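Local coordinates for protein nicotinate-nucleotide diphosphorylase (Carboxylating) (Streptococcus pyogenes GA06023, PDB 5HUO) that catalyses the conversion of quinolinate and 5-phospho-alpha-D-ribose 1-diphosphate to nicotinate mononucleotide, carbon dioxide and diphosphate on the route to NAD(+), at residues Y184-N189 with A193-D198; A212-Y217 with K222-E227; T277-F282 with D288-G293; A148-L153 with I158-T163. One frame throughout, in Å; residues are numbered along the deposited sequence.

Contact 1: residues Y184-N189 with A193-D198. With SO4 (sulfate ion), chain J.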
loop_
_atom_site.group_PDB
_atom_site.type_symbol
_atom_site.label_atom_id
_atom_site.label_comp_id
_atom_site.label_asym_id
_atom_site.label_seq_id
_atom_site.Cartn_x
_atom_site.Cartn_y
_atom_site.Cartn_z
ATOM N N TYR A 184 4.577 -3.792 32.227
ATOM C CA TYR A 184 4.910 -4.970 31.396
ATOM C C TYR A 184 3.849 -5.226 30.343
ATOM O O TYR A 184 2.686 -4.908 30.494
ATOM C CB TYR A 184 5.093 -6.200 32.284
ATOM C CG TYR A 184 6.315 -6.106 33.131
ATOM C CD1 TYR A 184 6.320 -5.343 34.299
ATOM C CD2 TYR A 184 7.490 -6.745 32.763
ATOM C CE1 TYR A 184 7.464 -5.189 35.036
ATOM C CE2 TYR A 184 8.642 -6.624 33.520
ATOM C CZ TYR A 184 8.623 -5.847 34.646
ATOM O OH TYR A 184 9.752 -5.757 35.412
ATOM N N ASN A 185 4.274 -5.949 29.315
ATOM C CA ASN A 185 3.389 -6.317 28.193
ATOM C C ASN A 185 2.770 -7.684 28.304
ATOM O O ASN A 185 3.437 -8.710 28.444
ATOM C CB ASN A 185 4.140 -6.203 26.867
ATOM C CG ASN A 185 4.561 -4.760 26.535
ATOM O OD1 ASN A 185 3.880 -3.792 26.906
ATOM N ND2 ASN A 185 5.646 -4.620 25.840
ATOM N N HIS A 186 1.471 -7.697 28.107
ATOM C CA HIS A 186 0.750 -8.949 27.945
ATOM C C HIS A 186 0.921 -9.346 26.479
ATOM O O HIS A 186 1.528 -8.625 25.702
ATOM C CB HIS A 186 -0.721 -8.725 28.327
ATOM C CG HIS A 186 -1.389 -9.935 28.887
ATOM N ND1 HIS A 186 -1.424 -11.138 28.217
ATOM C CD2 HIS A 186 -2.000 -10.147 30.073
ATOM C CE1 HIS A 186 -2.009 -12.045 28.972
ATOM N NE2 HIS A 186 -2.359 -11.471 30.109
ATOM N N ARG A 187 0.306 -10.421 26.037
ATOM C CA ARG A 187 0.269 -10.739 24.605
ATOM C C ARG A 187 -0.172 -9.581 23.764
ATOM O O ARG A 187 -1.072 -8.776 24.155
ATOM C CB ARG A 187 -0.632 -11.922 24.336
ATOM C CG ARG A 187 -2.101 -11.681 24.565
ATOM C CD ARG A 187 -2.904 -12.938 24.316
ATOM N NE ARG A 187 -4.333 -12.673 24.507
ATOM C CZ ARG A 187 -5.310 -13.365 23.935
ATOM N NH1 ARG A 187 -5.036 -14.371 23.122
ATOM N NH2 ARG A 187 -6.573 -13.042 24.167
ATOM N N PHE A 188 0.500 -9.436 22.661
ATOM C CA PHE A 188 0.224 -8.433 21.681
ATOM C C PHE A 188 -1.054 -8.656 20.902
ATOM O O PHE A 188 -1.558 -7.782 20.215
ATOM C CB PHE A 188 1.303 -8.505 20.621
ATOM C CG PHE A 188 1.418 -7.270 19.800
ATOM C CD1 PHE A 188 2.007 -6.138 20.302
ATOM C CD2 PHE A 188 0.838 -7.225 18.549
ATOM C CE1 PHE A 188 2.054 -5.002 19.538
ATOM C CE2 PHE A 188 0.824 -6.073 17.800
ATOM C CZ PHE A 188 1.454 -4.959 18.284
ATOM N N ASN A 189 -1.506 -9.884 20.904
ATOM C CA ASN A 189 -2.300 -10.416 19.817
ATOM C C ASN A 189 -3.145 -11.568 20.186
ATOM O O ASN A 189 -2.844 -12.252 21.121
ATOM C CB ASN A 189 -1.314 -10.991 18.826
ATOM C CG ASN A 189 -1.495 -10.422 17.520
ATOM O OD1 ASN A 189 -2.484 -9.798 17.296
ATOM N ND2 ASN A 189 -0.548 -10.585 16.650
ATOM N N ALA A 193 -0.579 -15.868 22.002
ATOM C CA ALA A 193 -0.754 -16.710 23.161
ATOM C C ALA A 193 -2.184 -17.061 23.258
ATOM O O ALA A 193 -3.036 -16.405 22.702
ATOM C CB ALA A 193 -0.318 -15.994 24.453
ATOM N N ILE A 194 -2.466 -18.057 24.053
ATOM C CA ILE A 194 -3.834 -18.553 24.157
ATOM C C ILE A 194 -4.439 -18.027 25.435
ATOM O O ILE A 194 -3.811 -18.103 26.498
ATOM C CB ILE A 194 -3.862 -20.072 24.110
ATOM C CG1 ILE A 194 -3.576 -20.499 22.679
ATOM C CG2 ILE A 194 -5.210 -20.600 24.630
ATOM C CD1 ILE A 194 -3.698 -21.985 22.440
ATOM N N MET A 195 -5.643 -17.489 25.318
ATOM C CA MET A 195 -6.392 -17.151 26.499
ATOM C C MET A 195 -7.815 -17.666 26.396
ATOM O O MET A 195 -8.580 -17.275 25.542
ATOM C CB MET A 195 -6.368 -15.658 26.801
ATOM C CG MET A 195 -6.849 -15.381 28.236
ATOM S SD MET A 195 -6.905 -13.643 28.683
ATOM C CE MET A 195 -5.224 -13.116 28.266
ATOM N N LEU A 196 -8.134 -18.556 27.319
ATOM C CA LEU A 196 -9.433 -19.215 27.385
ATOM C C LEU A 196 -10.226 -18.423 28.381
ATOM O O LEU A 196 -9.964 -18.441 29.575
ATOM C CB LEU A 196 -9.315 -20.667 27.831
ATOM C CG LEU A 196 -8.471 -21.503 26.874
ATOM C CD1 LEU A 196 -8.070 -22.794 27.569
ATOM C CD2 LEU A 196 -9.160 -21.785 25.560
ATOM N N LYS A 197 -11.204 -17.733 27.837
ATOM C CA LYS A 197 -12.079 -16.830 28.573
ATOM C C LYS A 197 -13.372 -17.542 29.062
ATOM O O LYS A 197 -13.556 -18.744 28.886
ATOM C CB LYS A 197 -12.378 -15.591 27.699
ATOM C CG LYS A 197 -11.164 -15.047 26.941
ATOM C CD LYS A 197 -11.473 -13.718 26.270
ATOM C CE LYS A 197 -10.202 -12.962 25.850
ATOM N NZ LYS A 197 -9.622 -12.095 26.919
ATOM N N ASP A 198 -14.214 -16.782 29.748
ATOM C CA ASP A 198 -15.564 -17.232 30.215
ATOM C C ASP A 198 -16.331 -18.291 29.330
ATOM O O ASP A 198 -16.646 -19.417 29.755
ATOM C CB ASP A 198 -16.425 -15.963 30.453
ATOM C CG ASP A 198 -16.354 -14.877 29.264
ATOM O OD1 ASP A 198 -15.639 -15.019 28.237
ATOM O OD2 ASP A 198 -17.044 -13.846 29.382
HETATM S S SO4 J . -6.150 -9.701 26.670
HETATM O O1 SO4 J . -6.229 -9.601 28.152
HETATM O O2 SO4 J . -4.801 -9.285 26.216
HETATM O O3 SO4 J . -6.370 -11.053 26.126
HETATM O O4 SO4 J . -7.221 -8.843 26.159
#

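Contact 2: residues A212-Y217 with K222-E227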
loop_
_atom_site.group_PDB
_atom_site.type_symbol
_atom_site.label_atom_id
_atom_site.label_comp_id
_atom_site.label_asym_id
_atom_site.label_seq_id
_atom_site.Cartn_x
_atom_site.Cartn_y
_atom_site.Cartn_z
ATOM N N ALA A 212 -6.954 -28.785 27.525
ATOM C CA ALA A 212 -6.428 -29.921 26.751
ATOM C C ALA A 212 -6.510 -29.661 25.254
ATOM O O ALA A 212 -5.557 -29.952 24.521
ATOM C CB ALA A 212 -7.180 -31.190 27.063
ATOM N N GLN A 213 -7.639 -29.114 24.810
ATOM C CA GLN A 213 -7.834 -28.818 23.374
ATOM C C GLN A 213 -6.921 -27.724 22.844
ATOM O O GLN A 213 -6.378 -27.836 21.755
ATOM C CB GLN A 213 -9.241 -28.415 23.081
ATOM C CG GLN A 213 -10.184 -29.554 23.261
ATOM C CD GLN A 213 -11.509 -29.292 22.584
ATOM O OE1 GLN A 213 -11.604 -28.473 21.678
ATOM N NE2 GLN A 213 -12.547 -29.999 23.013
ATOM N N ALA A 214 -6.731 -26.699 23.661
ATOM C CA ALA A 214 -5.750 -25.645 23.384
ATOM C C ALA A 214 -4.361 -26.229 23.164
ATOM O O ALA A 214 -3.702 -25.965 22.167
ATOM C CB ALA A 214 -5.703 -24.651 24.533
ATOM N N ARG A 215 -3.937 -27.064 24.098
ATOM C CA ARG A 215 -2.622 -27.683 24.022
ATOM C C ARG A 215 -2.499 -28.541 22.792
ATOM O O ARG A 215 -1.496 -28.547 22.114
ATOM C CB ARG A 215 -2.362 -28.538 25.245
ATOM C CG ARG A 215 -2.439 -27.786 26.562
ATOM C CD ARG A 215 -1.118 -27.181 26.907
ATOM N NE ARG A 215 -1.017 -26.905 28.333
ATOM C CZ ARG A 215 -0.333 -25.879 28.840
ATOM N NH1 ARG A 215 0.296 -25.007 28.047
ATOM N NH2 ARG A 215 -0.284 -25.699 30.152
ATOM N N ALA A 216 -3.517 -29.307 22.526
ATOM C CA ALA A 216 -3.514 -30.183 21.326
ATOM C C ALA A 216 -3.445 -29.411 20.008
ATOM O O ALA A 216 -2.985 -29.923 18.995
ATOM C CB ALA A 216 -4.754 -31.078 21.342
ATOM N N TYR A 217 -3.972 -28.201 20.036
ATOM C CA TYR A 217 -4.186 -27.410 18.824
ATOM C C TYR A 217 -2.957 -26.616 18.455
ATOM O O TYR A 217 -2.670 -26.380 17.295
ATOM C CB TYR A 217 -5.406 -26.455 19.006
ATOM C CG TYR A 217 -5.744 -25.716 17.719
ATOM C CD1 TYR A 217 -6.365 -26.378 16.670
ATOM C CD2 TYR A 217 -5.347 -24.396 17.518
ATOM C CE1 TYR A 217 -6.614 -25.773 15.463
ATOM C CE2 TYR A 217 -5.595 -23.785 16.303
ATOM C CZ TYR A 217 -6.242 -24.489 15.280
ATOM O OH TYR A 217 -6.526 -23.904 14.065
ATOM N N LYS A 222 3.005 -22.069 22.420
ATOM C CA LYS A 222 2.085 -21.055 22.963
ATOM C C LYS A 222 1.806 -21.223 24.465
ATOM O O LYS A 222 1.409 -22.299 24.898
ATOM C CB LYS A 222 0.707 -21.137 22.281
ATOM C CG LYS A 222 0.699 -20.964 20.765
ATOM C CD LYS A 222 0.807 -19.529 20.384
ATOM C CE LYS A 222 0.759 -19.394 18.885
ATOM N NZ LYS A 222 2.027 -18.859 18.362
ATOM N N MET A 223 1.989 -20.151 25.238
ATOM C CA MET A 223 1.503 -20.097 26.621
ATOM C C MET A 223 0.002 -20.144 26.636
ATOM O O MET A 223 -0.671 -19.727 25.685
ATOM C CB MET A 223 1.901 -18.832 27.325
ATOM C CG MET A 223 3.402 -18.758 27.577
ATOM S SD MET A 223 4.099 -20.071 28.654
ATOM C CE MET A 223 5.685 -19.332 29.200
ATOM N N VAL A 224 -0.542 -20.750 27.681
ATOM C CA VAL A 224 -1.983 -20.899 27.816
ATOM C C VAL A 224 -2.383 -20.300 29.114
ATOM O O VAL A 224 -1.839 -20.630 30.186
ATOM C CB VAL A 224 -2.438 -22.365 27.772
ATOM C CG1 VAL A 224 -3.912 -22.501 28.130
ATOM C CG2 VAL A 224 -2.246 -22.936 26.386
ATOM N N GLU A 225 -3.393 -19.465 29.009
ATOM C CA GLU A 225 -3.995 -18.793 30.160
ATOM C C GLU A 225 -5.496 -19.076 30.190
ATOM O O GLU A 225 -6.114 -19.267 29.163
ATOM C CB GLU A 225 -3.743 -17.277 30.105
ATOM C CG GLU A 225 -4.302 -16.508 31.283
ATOM C CD GLU A 225 -3.843 -15.050 31.370
ATOM O OE1 GLU A 225 -2.989 -14.619 30.598
ATOM O OE2 GLU A 225 -4.345 -14.320 32.239
ATOM N N VAL A 226 -6.054 -19.102 31.401
ATOM C CA VAL A 226 -7.499 -19.276 31.591
ATOM C C VAL A 226 -8.048 -18.238 32.526
ATOM O O VAL A 226 -7.513 -18.067 33.623
ATOM C CB VAL A 226 -7.841 -20.609 32.258
ATOM C CG1 VAL A 226 -9.333 -20.688 32.497
ATOM C CG2 VAL A 226 -7.424 -21.757 31.404
ATOM N N GLU A 227 -9.153 -17.623 32.114
ATOM C CA GLU A 227 -9.942 -16.727 32.988
ATOM C C GLU A 227 -10.934 -17.508 33.806
ATOM O O GLU A 227 -11.724 -18.250 33.272
ATOM C CB GLU A 227 -10.732 -15.677 32.210
ATOM C CG GLU A 227 -9.922 -14.787 31.261
ATOM C CD GLU A 227 -10.780 -13.737 30.548
ATOM O OE1 GLU A 227 -12.054 -13.833 30.632
ATOM O OE2 GLU A 227 -10.164 -12.824 29.918
#

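Contact 3: residues T277-F282 with D288-G293. With SO4 (sulfate ion), chain I.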
loop_
_atom_site.group_PDB
_atom_site.type_symbol
_atom_site.label_atom_id
_atom_site.label_comp_id
_atom_site.label_asym_id
_atom_site.label_seq_id
_atom_site.Cartn_x
_atom_site.Cartn_y
_atom_site.Cartn_z
ATOM N N THR A 277 -7.539 4.024 42.330
ATOM C CA THR A 277 -8.088 3.862 43.702
ATOM C C THR A 277 -8.014 2.387 44.164
ATOM O O THR A 277 -7.565 2.069 45.251
ATOM C CB THR A 277 -9.544 4.419 43.814
ATOM O OG1 THR A 277 -10.388 3.783 42.843
ATOM C CG2 THR A 277 -9.553 5.929 43.583
ATOM N N THR A 278 -8.474 1.506 43.303
ATOM C CA THR A 278 -8.551 0.074 43.567
ATOM C C THR A 278 -7.210 -0.667 43.651
ATOM O O THR A 278 -7.052 -1.592 44.413
ATOM C CB THR A 278 -9.293 -0.563 42.403
ATOM O OG1 THR A 278 -10.470 0.185 42.156
ATOM C CG2 THR A 278 -9.647 -1.961 42.702
ATOM N N ILE A 279 -6.244 -0.278 42.828
ATOM C CA ILE A 279 -5.031 -1.101 42.643
ATOM C C ILE A 279 -4.294 -1.450 43.968
ATOM O O ILE A 279 -3.659 -2.471 44.063
ATOM C CB ILE A 279 -4.065 -0.496 41.608
ATOM C CG1 ILE A 279 -2.990 -1.509 41.254
ATOM C CG2 ILE A 279 -3.410 0.753 42.143
ATOM C CD1 ILE A 279 -2.339 -1.259 39.930
ATOM N N SER A 280 -4.372 -0.584 44.972
ATOM C CA SER A 280 -3.621 -0.772 46.250
ATOM C C SER A 280 -4.094 -1.986 47.061
ATOM O O SER A 280 -3.343 -2.554 47.836
ATOM C CB SER A 280 -3.722 0.472 47.090
ATOM O OG SER A 280 -5.085 0.762 47.309
ATOM N N ARG A 281 -5.312 -2.432 46.796
ATOM C CA ARG A 281 -5.889 -3.618 47.473
ATOM C C ARG A 281 -5.072 -4.889 47.261
ATOM O O ARG A 281 -5.145 -5.818 48.049
ATOM C CB ARG A 281 -7.361 -3.877 47.068
ATOM C CG ARG A 281 -7.570 -4.573 45.745
ATOM C CD ARG A 281 -9.015 -5.000 45.467
ATOM N NE ARG A 281 -9.326 -4.765 44.031
ATOM C CZ ARG A 281 -10.215 -5.369 43.222
ATOM N NH1 ARG A 281 -10.283 -4.961 41.937
ATOM N NH2 ARG A 281 -11.017 -6.361 43.630
ATOM N N PHE A 282 -4.324 -4.952 46.172
ATOM C CA PHE A 282 -3.529 -6.133 45.851
ATOM C C PHE A 282 -2.197 -6.120 46.568
ATOM O O PHE A 282 -1.465 -7.098 46.525
ATOM C CB PHE A 282 -3.330 -6.286 44.341
ATOM C CG PHE A 282 -4.604 -6.321 43.586
ATOM C CD1 PHE A 282 -5.300 -7.497 43.439
ATOM C CD2 PHE A 282 -5.115 -5.178 43.031
ATOM C CE1 PHE A 282 -6.502 -7.537 42.736
ATOM C CE2 PHE A 282 -6.301 -5.191 42.325
ATOM C CZ PHE A 282 -7.004 -6.370 42.176
ATOM N N ASP A 288 1.325 -12.998 40.875
ATOM C CA ASP A 288 2.432 -12.585 39.998
ATOM C C ASP A 288 2.229 -11.217 39.341
ATOM O O ASP A 288 3.171 -10.434 39.244
ATOM C CB ASP A 288 2.696 -13.642 38.961
ATOM C CG ASP A 288 3.058 -14.983 39.605
ATOM O OD1 ASP A 288 4.221 -15.114 40.060
ATOM O OD2 ASP A 288 2.188 -15.884 39.623
ATOM N N TYR A 289 1.014 -10.949 38.879
ATOM C CA TYR A 289 0.711 -9.626 38.304
ATOM C C TYR A 289 -0.778 -9.239 38.273
ATOM O O TYR A 289 -1.646 -10.044 38.576
ATOM C CB TYR A 289 1.272 -9.521 36.916
ATOM C CG TYR A 289 0.652 -10.428 35.866
ATOM C CD1 TYR A 289 1.029 -11.754 35.757
ATOM C CD2 TYR A 289 -0.195 -9.925 34.914
ATOM C CE1 TYR A 289 0.550 -12.545 34.727
ATOM C CE2 TYR A 289 -0.689 -10.710 33.885
ATOM C CZ TYR A 289 -0.319 -12.034 33.796
ATOM O OH TYR A 289 -0.835 -12.829 32.781
ATOM N N VAL A 290 -1.019 -7.969 37.978
ATOM C CA VAL A 290 -2.337 -7.470 37.664
ATOM C C VAL A 290 -2.333 -6.800 36.309
ATOM O O VAL A 290 -1.282 -6.358 35.808
ATOM C CB VAL A 290 -2.811 -6.422 38.659
ATOM C CG1 VAL A 290 -2.851 -7.027 40.038
ATOM C CG2 VAL A 290 -1.951 -5.166 38.635
ATOM N N SER A 291 -3.506 -6.705 35.711
ATOM C CA SER A 291 -3.639 -6.059 34.362
ATOM C C SER A 291 -4.733 -5.016 34.357
ATOM O O SER A 291 -5.781 -5.187 35.011
ATOM C CB SER A 291 -3.867 -7.106 33.235
ATOM O OG SER A 291 -5.142 -7.754 33.377
ATOM N N SER A 292 -4.519 -3.995 33.555
ATOM C CA SER A 292 -5.459 -2.903 33.422
ATOM C C SER A 292 -5.603 -2.411 31.959
ATOM O O SER A 292 -4.671 -1.968 31.320
ATOM C CB SER A 292 -5.025 -1.736 34.299
ATOM O OG SER A 292 -5.989 -0.684 34.256
ATOM N N GLY A 293 -6.827 -2.399 31.485
ATOM C CA GLY A 293 -7.149 -1.766 30.191
ATOM C C GLY A 293 -7.040 -0.252 30.165
ATOM O O GLY A 293 -6.791 0.332 29.124
HETATM S S SO4 I . -10.366 -2.870 32.166
HETATM O O1 SO4 I . -10.631 -2.480 33.557
HETATM O O2 SO4 I . -9.004 -3.397 32.101
HETATM O O3 SO4 I . -11.199 -4.011 31.832
HETATM O O4 SO4 I . -10.599 -1.777 31.195
#

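Contact 4: residues A148-L153 with I158-T163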
loop_
_atom_site.group_PDB
_atom_site.type_symbol
_atom_site.label_atom_id
_atom_site.label_comp_id
_atom_site.label_asym_id
_atom_site.label_seq_id
_atom_site.Cartn_x
_atom_site.Cartn_y
_atom_site.Cartn_z
ATOM N N ALA A 148 2.218 5.794 37.536
ATOM C CA ALA A 148 1.335 6.137 38.666
ATOM C C ALA A 148 0.688 4.876 39.275
ATOM O O ALA A 148 0.529 4.769 40.495
ATOM C CB ALA A 148 0.269 7.112 38.224
ATOM N N TYR A 149 0.244 3.968 38.417
ATOM C CA TYR A 149 -0.362 2.731 38.877
ATOM C C TYR A 149 0.637 1.901 39.663
ATOM O O TYR A 149 0.320 1.329 40.695
ATOM C CB TYR A 149 -0.873 1.907 37.694
ATOM C CG TYR A 149 -2.319 2.216 37.253
ATOM C CD1 TYR A 149 -2.748 3.503 37.086
ATOM C CD2 TYR A 149 -3.233 1.193 36.987
ATOM C CE1 TYR A 149 -4.025 3.759 36.653
ATOM C CE2 TYR A 149 -4.509 1.459 36.569
ATOM C CZ TYR A 149 -4.899 2.738 36.416
ATOM O OH TYR A 149 -6.179 3.029 35.999
ATOM N N VAL A 150 1.852 1.828 39.144
ATOM C CA VAL A 150 2.893 1.051 39.824
ATOM C C VAL A 150 3.097 1.572 41.249
ATOM O O VAL A 150 3.171 0.803 42.182
ATOM C CB VAL A 150 4.233 1.068 39.046
ATOM C CG1 VAL A 150 5.386 0.594 39.913
ATOM C CG2 VAL A 150 4.123 0.179 37.832
ATOM N N GLU A 151 3.237 2.886 41.390
ATOM C CA GLU A 151 3.409 3.486 42.682
ATOM C C GLU A 151 2.215 3.260 43.611
ATOM O O GLU A 151 2.381 2.879 44.738
ATOM C CB GLU A 151 3.647 4.962 42.573
ATOM C CG GLU A 151 3.795 5.574 43.953
ATOM C CD GLU A 151 4.696 6.762 43.986
ATOM O OE1 GLU A 151 4.757 7.515 42.966
ATOM O OE2 GLU A 151 5.308 6.942 45.082
ATOM N N ALA A 152 1.031 3.524 43.125
ATOM C CA ALA A 152 -0.190 3.267 43.878
ATOM C C ALA A 152 -0.289 1.837 44.429
ATOM O O ALA A 152 -0.776 1.588 45.528
ATOM C CB ALA A 152 -1.396 3.560 43.021
ATOM N N LEU A 153 0.217 0.900 43.664
ATOM C CA LEU A 153 0.245 -0.512 44.074
ATOM C C LEU A 153 1.258 -0.705 45.190
ATOM O O LEU A 153 1.040 -1.469 46.100
ATOM C CB LEU A 153 0.609 -1.415 42.871
ATOM C CG LEU A 153 0.800 -2.902 43.118
ATOM C CD1 LEU A 153 -0.422 -3.520 43.744
ATOM C CD2 LEU A 153 1.136 -3.580 41.805
ATOM N N ILE A 158 4.750 -7.575 42.634
ATOM C CA ILE A 158 3.590 -7.645 41.713
ATOM C C ILE A 158 3.748 -6.675 40.547
ATOM O O ILE A 158 3.904 -5.477 40.722
ATOM C CB ILE A 158 2.269 -7.316 42.403
ATOM C CG1 ILE A 158 2.070 -8.242 43.615
ATOM C CG2 ILE A 158 1.124 -7.428 41.408
ATOM C CD1 ILE A 158 0.870 -7.923 44.477
ATOM N N LYS A 159 3.706 -7.231 39.356
ATOM C CA LYS A 159 3.896 -6.487 38.126
ATOM C C LYS A 159 2.589 -5.945 37.596
ATOM O O LYS A 159 1.512 -6.520 37.800
ATOM C CB LYS A 159 4.562 -7.360 37.068
ATOM C CG LYS A 159 5.993 -7.658 37.376
ATOM C CD LYS A 159 6.560 -8.736 36.459
ATOM C CE LYS A 159 8.067 -8.875 36.640
ATOM N NZ LYS A 159 8.453 -9.368 37.992
ATOM N N VAL A 160 2.717 -4.864 36.859
ATOM C CA VAL A 160 1.564 -4.240 36.230
ATOM C C VAL A 160 1.571 -4.451 34.708
ATOM O O VAL A 160 2.470 -4.009 34.021
ATOM C CB VAL A 160 1.506 -2.755 36.531
ATOM C CG1 VAL A 160 0.354 -2.113 35.755
ATOM C CG2 VAL A 160 1.351 -2.524 38.004
ATOM N N PHE A 161 0.540 -5.130 34.206
ATOM C CA PHE A 161 0.449 -5.557 32.783
ATOM C C PHE A 161 -0.647 -4.823 32.047
ATOM O O PHE A 161 -1.627 -4.366 32.633
ATOM C CB PHE A 161 0.151 -7.020 32.665
ATOM C CG PHE A 161 1.363 -7.889 32.683
ATOM C CD1 PHE A 161 2.149 -7.968 33.794
ATOM C CD2 PHE A 161 1.684 -8.678 31.602
ATOM C CE1 PHE A 161 3.260 -8.801 33.835
ATOM C CE2 PHE A 161 2.785 -9.526 31.631
ATOM C CZ PHE A 161 3.588 -9.585 32.751
ATOM N N ASP A 162 -0.433 -4.655 30.761
ATOM C CA ASP A 162 -1.419 -4.050 29.891
ATOM C C ASP A 162 -2.301 -5.112 29.255
ATOM O O ASP A 162 -2.307 -6.268 29.662
ATOM C CB ASP A 162 -0.742 -3.177 28.843
ATOM C CG ASP A 162 0.278 -3.911 28.033
ATOM O OD1 ASP A 162 0.166 -5.134 27.846
ATOM O OD2 ASP A 162 1.246 -3.254 27.587
ATOM N N THR A 163 -3.045 -4.722 28.237
ATOM C CA THR A 163 -4.088 -5.582 27.616
ATOM C C THR A 163 -4.156 -5.338 26.100
ATOM O O THR A 163 -3.307 -4.647 25.530
ATOM C CB THR A 163 -5.484 -5.244 28.204
ATOM O OG1 THR A 163 -5.831 -3.887 27.890
ATOM C CG2 THR A 163 -5.511 -5.414 29.693
#

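Contact 1: residues Y184-N189 with A193-D198
The backbone from His186 to Asn189 runs nearly at a right angle (95°) to that from Ala193 to Lys197, and the two approach most closely where Arg187 CA and Ala193 CA are 6.2 Å apart. Arg187 carries most of the contact. Its CG is wedged between its own backbone N and carbonyl carbon (chi1 68°), and the chain then extends straight to NE, reaching across to Ala193, next to strand 194-196. There NH1 donates to Ala193 O at 2.9 Å in a bent bond (135° at the hydrogen) that arrives from above the carbonyl plane. Met195 CB lies over one face of the guanidinium, 3.7 Å from Arg187 NH2. A sulfate ion, probably from the crystallisation liquor, sits at the guanidinium edge, where its O3 accepts from both Arg187 NE (3.1 Å) and Arg187 NH2 (2.8 Å). Lys197 NZ, salt-bridged to Glu227, comes within 3.5 Å of the same O3. This basic cluster is consistent with an anion-binding corner of the active site. Beside it Met195 CE touches His186 CE1 at 3.5 Å, while His186 ND1 accepts from Arg187 N and His186 NE2 bonds to Glu269. Strand 194-196 edges the parallel sheet, pairing with strand 224-228, and its Ile194 and Leu196 pack on helix 207-217.

Contact 2: residues A212-Y217 with K222-E227
Arg215 lays one face of its guanidinium group over Val224, with NH1 3.7 Å from Val224 CG2 and 3.8 Å from Val224 CB. A sharp bend at its second torsion (chi2 -88°) turns the chain so that its end comes nearer the strand than its CB direction would suggest, and the two side chains meet at an oblique angle. The contact of the charged group with the valine is therefore made over a flat face, while its polar edge serves elsewhere: NH1 forms a salt bridge with Asp243, whose OD2 also accepts from the backbone N of Val224. Sharing that carboxylate oxygen probably helps hold the arginine end beside the strand. Lys222 O lies near the guanidinium plane but 4.3 Å from Arg215 NH1, beyond bonding distance. One residue earlier in the helix, Ala214 points its methyl at the same valine, with CB 4.3 Å from Val224 CG2. It marks the closest backbone approach, with Ala214 CA and Val224 CA 7.5 Å apart. Val224 CG2, set anti to its own carbonyl carbon, is thus met by both helix residues. Helix 207-217 belongs to the crossover of a beta-alpha-beta unit between the neighbouring parallel strands 194-196 and 224-228, and Ile194 of the former touches Val224.

Contact 3: residues T277-F282 with D288-G293
Phe282 closes a short 3-10 turn (280-282) that faces strand 289-291, its CA 8.4 Å from Val290 CA. The two methyls of Val290 divide the work. CG1, anti to the valine's carbonyl carbon (chi1 -60°), lies over one face of the Phe282 ring, 4.2 Å from its centroid and 15° off the ring normal, a CH-pi contact. CG2 meets Ile279 CD1 at 4.1 Å. In the alpha/beta-barrel domain, the connection from strand 267-271 to strand 289-291 lacks a regular helix, and this irregular helical turn packs on the strand instead. The opposite ring face of Phe282 carries Arg281 CG, 3.6 Å above the plane, which holds the ring between the arginine stem and the valine. Ile279 also packs on Tyr149, Ala152 and Leu153 of helix 122-153, while Cys270 of the adjacent strand touches both Phe282 and Val290. Past the strand, the backbone N of Gly293 faces a sulfate ion that is also bonded by Lys165 and His297.

Contact 4: residues A148-L153 with I158-T163
Val150 and Leu153, about one turn apart on helix 122-153, pack on Ile158 and Val160 of the segment that follows. The C-terminal end of the helix thus packs on strand 159-161, an outermost strand of the parallel sheet in the alpha/beta-barrel domain, and the chain gets from one to the other through a short connection of four residues. Taken in sequence order, Tyr149 comes first: it points toward the strand but stops short of it, and packs instead on Ser292 and on Ser294 and Leu295 of helix 294-297, where Leu295 also touches Val160. Val150 follows at the closest backbone approach, its CA 6.5 Å from Val160 CA. Its CG2 meets Val160 CG2 at 3.9 Å, methyl against methyl, with the two valines crossing at a slant. Leu153 completes the turn, with backbone N bonded to Tyr149 O (3.0 Å). Because its CG is anti to the backbone N (chi1 175°) and its second torsion is near 57°, CD2 is the branch sent to the strand. This single methyl is shared, 4.0 Å from Val160 CG2 and 3.9 Å from Ile158 CG2, and the leucine lies across the isoleucine at about a right angle. Leu153 CD2 also rests against the backbone of the strand entry, 3.5 Å from Ile158 O.

Overall arrangement
All four contacts are largely buried and reach one parallel sheet. Contact 4 lies nearest the chain's centre (about 12 Å between centres); contact 2, with its partly exposed Arg215, is the most peripheral (about 26 Å). Contacts 3 and 4 lie at one end, their centres about 6 Å apart, on neighbouring strands 289-291 and 159-161 joined by backbone bonds such as Val290 O to Phe161 N. Contacts 1 and 2 hold paired strands 194-196 and 224-228. Contacts 2 and 4 are both helix-on-strand packing and do not touch. Contacts 3 and 4 are apolar, contact 2 adds an arginine face, and contact 1, beside its sulfate, is the most polar. Contact 1 also links the two outermost strands, since Tyr184 N bonds to Val160 O at the far edge.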